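Local coordinates for high affinity transport system protein p37 (Mycoplasma hyorhinis, PDB 3E79) that forms part of a high-affinity transport system, probably as its extracytoplasmic binding lipoprotein, and here holds thiamine diphosphate, at residues A[146-151]-A[211-216]. Numbering follows the deposited sequence.
Sequences ETTTNS and QANFYR. With TPP (thiamine diphosphate), chain D.
The Gln211 amide lies between two partners from strand 142-152, Thr148 and Asn150, its plane turned 77° from the Asn150 amide. From this strand's sheet the chain runs on into strand 217-223 of the second sheet, consistent with an interdomain crossover of the periplasmic-binding-protein fold. Gln211 NE2 donates to Asn150 OD1 at 2.8 Å, with the acceptor in the Gln211 amide plane, while Gln211 OE1 accepts a hydrogen bond from Thr148 OG1 on a lone pair, in its carbonyl plane. Glutamine suits this place, offering a donor and an acceptor from one flat group; the bend at chi2 (-63°) curls it back to the strand, and two bonds fix the amide's rotation. The backbones pair as a short antiparallel bridge, Thr149 with Ala212 being the hydrogen-bonded pair: Thr149 N donates to Ala212 O at 3.0 Å, and Ala212 N returns a bond to Thr149 O. The short side chain of Ala212 ends at CB, 3.7 Å from Thr149 O, on the sheet face of the Thr149 side chain, whose OG1 bonds Gly380 O. A water lies within hydrogen-bonding distance of Glu146 OE1 and Asn213 OD1. Beyond, thiamine diphosphate C6 lies over one Tyr215 ring face, offset toward the rim, and at the edge Tyr215 OH donates to phosphate oxygen O1B at 2.6 Å.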
loop_
_atom_site.group_PDB
_atom_site.type_symbol
_atom_site.label_atom_id
_atom_site.label_comp_id
_atom_site.label_asym_id
_atom_site.label_seq_id
_atom_site.Cartn_x
_atom_site.Cartn_y
_atom_site.Cartn_z
ATOM N N GLU A 146 1.138 11.710 7.185
ATOM C CA GLU A 146 0.666 10.342 7.041
ATOM C C GLU A 146 -0.548 10.362 6.131
ATOM O O GLU A 146 -1.421 11.205 6.342
ATOM C CB GLU A 146 0.322 9.763 8.409
ATOM C CG GLU A 146 -0.395 8.421 8.346
ATOM C CD GLU A 146 -0.387 7.766 9.719
ATOM O OE1 GLU A 146 -0.240 8.520 10.709
ATOM O OE2 GLU A 146 -0.524 6.527 9.779
ATOM N N THR A 147 -0.580 9.464 5.149
ATOM C CA THR A 147 -1.805 9.362 4.352
ATOM C C THR A 147 -2.804 8.438 5.053
ATOM O O THR A 147 -2.416 7.659 5.923
ATOM C CB THR A 147 -1.525 8.836 2.941
ATOM O OG1 THR A 147 -0.927 7.534 3.062
ATOM C CG2 THR A 147 -0.527 9.731 2.216
ATOM N N THR A 148 -4.064 8.548 4.649
ATOM C CA THR A 148 -5.112 7.636 5.086
ATOM C C THR A 148 -5.880 7.189 3.842
ATOM O O THR A 148 -5.837 7.887 2.825
ATOM C CB THR A 148 -6.081 8.230 6.127
ATOM O OG1 THR A 148 -6.874 9.262 5.508
ATOM C CG2 THR A 148 -5.335 8.857 7.294
ATOM N N THR A 149 -6.549 6.041 3.910
ATOM C CA THR A 149 -7.265 5.514 2.737
ATOM C C THR A 149 -8.697 5.166 3.127
ATOM O O THR A 149 -8.976 4.862 4.289
ATOM C CB THR A 149 -6.461 4.340 2.136
ATOM O OG1 THR A 149 -6.976 4.004 0.842
ATOM C CG2 THR A 149 -6.533 3.065 2.967
ATOM N N ASN A 150 -9.632 5.238 2.177
ATOM C CA ASN A 150 -11.003 4.819 2.439
ATOM C C ASN A 150 -10.993 3.377 2.952
ATOM O O ASN A 150 -10.364 2.518 2.329
ATOM C CB ASN A 150 -11.883 4.885 1.199
ATOM C CG ASN A 150 -12.259 6.260 0.719
ATOM O OD1 ASN A 150 -12.238 7.226 1.477
ATOM N ND2 ASN A 150 -12.628 6.380 -0.551
ATOM N N SER A 151 -11.668 3.128 4.072
ATOM C CA SER A 151 -11.686 1.780 4.625
ATOM C C SER A 151 -12.449 0.801 3.744
ATOM O O SER A 151 -13.427 1.161 3.093
ATOM C CB SER A 151 -12.341 1.763 6.016
ATOM O OG SER A 151 -13.755 1.697 5.852
ATOM N N GLN A 211 -11.999 6.545 7.611
ATOM C CA GLN A 211 -10.668 6.618 7.032
ATOM C C GLN A 211 -9.782 5.584 7.711
ATOM O O GLN A 211 -9.693 5.566 8.935
ATOM C CB GLN A 211 -10.093 8.027 7.163
ATOM C CG GLN A 211 -10.689 8.991 6.136
ATOM C CD GLN A 211 -10.342 8.551 4.732
ATOM O OE1 GLN A 211 -9.155 8.466 4.391
ATOM N NE2 GLN A 211 -11.354 8.271 3.926
ATOM N N ALA A 212 -9.132 4.709 6.939
ATOM C CA ALA A 212 -8.243 3.759 7.605
ATOM C C ALA A 212 -6.797 4.263 7.576
ATOM O O ALA A 212 -6.249 4.625 6.537
ATOM C CB ALA A 212 -8.299 2.372 6.991
ATOM N N ASN A 213 -6.240 4.218 8.757
ATOM C CA ASN A 213 -4.909 4.471 9.196
ATOM C C ASN A 213 -3.879 3.427 8.815
ATOM O O ASN A 213 -2.762 3.448 9.335
ATOM C CB ASN A 213 -4.976 4.453 10.757
ATOM C CG ASN A 213 -4.087 5.590 11.230
ATOM O OD1 ASN A 213 -3.903 5.781 12.425
ATOM N ND2 ASN A 213 -3.590 6.265 10.191
ATOM N N PHE A 214 -4.253 2.475 7.970
ATOM C CA PHE A 214 -3.459 1.267 7.869
ATOM C C PHE A 214 -3.767 0.514 6.588
ATOM O O PHE A 214 -4.783 0.801 5.944
ATOM C CB PHE A 214 -3.770 0.373 9.101
ATOM C CG PHE A 214 -5.205 -0.159 9.123
ATOM C CD1 PHE A 214 -5.592 -1.363 8.541
ATOM C CD2 PHE A 214 -6.192 0.598 9.742
ATOM C CE1 PHE A 214 -6.901 -1.797 8.525
ATOM C CE2 PHE A 214 -7.510 0.180 9.753
ATOM C CZ PHE A 214 -7.861 -1.016 9.149
ATOM N N TYR A 215 -2.968 -0.494 6.284
ATOM C CA TYR A 215 -3.349 -1.503 5.294
ATOM C C TYR A 215 -2.756 -2.842 5.748
ATOM O O TYR A 215 -1.982 -2.903 6.713
ATOM C CB TYR A 215 -2.933 -1.165 3.865
ATOM C CG TYR A 215 -1.467 -1.315 3.517
ATOM C CD1 TYR A 215 -0.512 -0.581 4.219
ATOM C CD2 TYR A 215 -1.027 -2.150 2.508
ATOM C CE1 TYR A 215 0.830 -0.687 3.920
ATOM C CE2 TYR A 215 0.318 -2.280 2.189
ATOM C CZ TYR A 215 1.237 -1.536 2.909
ATOM O OH TYR A 215 2.572 -1.652 2.618
ATOM N N ARG A 216 -3.143 -3.892 5.034
ATOM C CA ARG A 216 -2.720 -5.252 5.335
ATOM C C ARG A 216 -2.330 -5.979 4.054
ATOM O O ARG A 216 -2.762 -5.530 2.995
ATOM C CB ARG A 216 -3.830 -6.090 5.984
ATOM C CG ARG A 216 -4.297 -5.596 7.340
ATOM C CD ARG A 216 -5.504 -6.426 7.795
ATOM N NE ARG A 216 -6.338 -5.686 8.743
ATOM C CZ ARG A 216 -6.217 -5.739 10.056
ATOM N NH1 ARG A 216 -5.285 -6.506 10.622
ATOM N NH2 ARG A 216 -7.027 -5.026 10.833
HETATM N "N1'" TPP D . -5.917 2.348 -4.168
HETATM C "C2'" TPP D . -5.718 2.729 -5.454
HETATM C CM2 TPP D . -6.761 3.572 -6.181
HETATM N "N3'" TPP D . -4.634 2.270 -6.120
HETATM C "C4'" TPP D . -3.686 1.575 -5.426
HETATM N "N4'" TPP D . -2.618 1.160 -6.102
HETATM C "C5'" TPP D . -3.855 1.191 -4.089
HETATM C "C6'" TPP D . -5.030 1.642 -3.468
HETATM C "C7'" TPP D . -2.866 0.350 -3.264
HETATM N N3 TPP D . -1.892 1.061 -2.419
HETATM C C2 TPP D . -1.583 2.339 -2.669
HETATM S S1 TPP D . -0.391 2.865 -1.524
HETATM C C5 TPP D . -0.362 1.332 -0.698
HETATM C C4 TPP D . -1.236 0.490 -1.366
HETATM C CM4 TPP D . -1.424 -0.958 -0.873
HETATM C C6 TPP D . 0.493 1.090 0.547
HETATM C C7 TPP D . 1.931 0.727 0.186
HETATM O O7 TPP D . 1.920 -0.438 -0.657
HETATM P PA TPP D . 3.118 -0.784 -1.647
HETATM O O1A TPP D . 2.670 -1.828 -2.576
HETATM O O2A TPP D . 3.622 0.489 -2.279
HETATM O O3A TPP D . 4.346 -1.201 -0.738
HETATM P PB TPP D . 4.628 -2.658 -0.202
HETATM O O1B TPP D . 3.538 -3.158 0.675
HETATM O O2B TPP D . 6.006 -2.537 0.588
HETATM O O3B TPP D . 4.933 -3.593 -1.466
HETATM O O HOH W 1 -1.848 7.531 13.226
#